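Cytochrome oxidase subunit II (Rhodothermus marinus, PDB 1W2L) is the subunit of a caa3 oxygen reductase whose heme c domain, the piece in this chain, probably passes electrons toward the copper A centre. Local coordinates at residues L8-R11 against L12-K16. Residues are numbered along the deposited sequence; the frame is centred on the assembly and turned at random.
Sequences LGAR and LYREK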
# COMPACT_ATOMS: atom_id res chain seq x y z
N LEU A 8 8.91 -12.26 -2.95
CA LEU A 8 9.77 -11.13 -2.53
C LEU A 8 8.87 -10.08 -1.87
O LEU A 8 9.27 -9.45 -0.89
CB LEU A 8 10.49 -10.55 -3.72
CG LEU A 8 11.24 -9.24 -3.62
CD1 LEU A 8 12.35 -9.31 -2.59
CD2 LEU A 8 11.76 -8.84 -5.00
N GLY A 9 7.66 -9.89 -2.36
CA GLY A 9 6.83 -8.88 -1.75
C GLY A 9 6.42 -9.20 -0.33
O GLY A 9 6.35 -8.32 0.51
N ALA A 10 6.25 -10.49 -0.05
CA ALA A 10 5.97 -10.88 1.35
C ALA A 10 7.15 -10.57 2.26
O ALA A 10 7.02 -10.12 3.41
CB ALA A 10 5.64 -12.37 1.37
N ARG A 11 8.37 -10.80 1.72
CA ARG A 11 9.55 -10.47 2.50
C ARG A 11 9.68 -8.96 2.73
O ARG A 11 10.03 -8.53 3.81
CB ARG A 11 10.82 -10.98 1.81
CG ARG A 11 11.00 -12.46 1.80
CD ARG A 11 12.40 -12.71 1.15
NE ARG A 11 12.72 -14.08 1.44
CZ ARG A 11 13.68 -14.63 2.11
NH1 ARG A 11 14.61 -13.88 2.69
NH2 ARG A 11 13.68 -15.96 2.18
N LEU A 12 9.41 -8.16 1.71
CA LEU A 12 9.50 -6.70 1.81
C LEU A 12 8.41 -6.16 2.73
O LEU A 12 8.67 -5.17 3.41
CB LEU A 12 9.40 -6.07 0.44
CG LEU A 12 10.57 -6.34 -0.52
CD1 LEU A 12 10.18 -5.92 -1.92
CD2 LEU A 12 11.82 -5.63 -0.05
N TYR A 13 7.24 -6.77 2.73
CA TYR A 13 6.17 -6.34 3.63
C TYR A 13 6.66 -6.31 5.07
O TYR A 13 6.27 -5.46 5.87
CB TYR A 13 4.98 -7.28 3.42
CG TYR A 13 3.91 -7.18 4.48
CD1 TYR A 13 3.03 -6.12 4.48
CD2 TYR A 13 3.79 -8.16 5.46
CE1 TYR A 13 2.05 -6.02 5.44
CE2 TYR A 13 2.80 -8.10 6.42
CZ TYR A 13 1.92 -7.01 6.42
OH TYR A 13 0.94 -6.94 7.37
N ARG A 14 7.51 -7.31 5.39
CA ARG A 14 8.11 -7.38 6.70
C ARG A 14 9.30 -6.44 6.79
O ARG A 14 9.38 -5.50 7.62
CB ARG A 14 8.46 -8.85 7.04
CG ARG A 14 7.19 -9.67 7.29
CD ARG A 14 7.33 -11.07 7.88
NE ARG A 14 7.81 -11.97 6.87
CZ ARG A 14 7.61 -12.86 5.96
NH1 ARG A 14 6.36 -13.24 5.67
NH2 ARG A 14 8.62 -13.43 5.29
N GLU A 15 10.31 -6.62 5.93
CA GLU A 15 11.58 -5.92 6.05
C GLU A 15 11.47 -4.41 5.94
O GLU A 15 12.27 -3.69 6.60
CB GLU A 15 12.55 -6.46 4.99
CG GLU A 15 12.91 -7.91 5.14
CD GLU A 15 13.86 -8.36 4.06
OE1 GLU A 15 13.69 -7.81 2.92
OE2 GLU A 15 14.70 -9.24 4.36
N LYS A 16 10.56 -3.92 5.12
CA LYS A 16 10.39 -2.50 4.90
C LYS A 16 9.36 -1.86 5.86
O LYS A 16 9.04 -0.71 5.70
CB LYS A 16 10.01 -2.21 3.44
CG LYS A 16 11.04 -2.72 2.45
CD LYS A 16 12.28 -1.85 2.55
CE LYS A 16 13.29 -2.16 1.47
NZ LYS A 16 14.55 -1.40 1.69
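Leu8 and Leu12, one turn apart in helix 5-15, form the tight, apolar side of this local contact: Leu8 CG lies 3.9 Å from Leu12 CD1. Leu8 carries CG anti to its own N (chi1 169°), which brings its branch beside Leu12, while Leu12 CG rests 3.4 Å from Leu8 O, the carbonyl that accepts Leu12 N at 2.9 Å. An alanine in place of Leu12 removes CG with its two methyls and is likely to leave a gap beside Leu8 and Leu91. Gly9 O takes Tyr13 N at 2.9 Å, and Tyr13 OH hydrogen-bonds to O of His22, an axial heme ligand. The solvent side is looser. Arg14 N reaches Ala10 O only weakly, at 3.5 Å, and has a second weak bond to Arg11 O; bent at chi3 (-75°), the Arg14 chain folds back so that one guanidinium face lies over Ala10 O. Glu15 N bonds Arg11 O in a nearly straight line (176°), yet Arg11 NH1 and Glu15 OE2 stay 4.9 Å apart, too far for a salt bridge. Leu8, Ala10 and Leu12 pack on helix 85-96, whose Phe94 meets the Tyr13 ring, giving the pairing of N- and C-terminal helices characteristic of the cytochrome c fold.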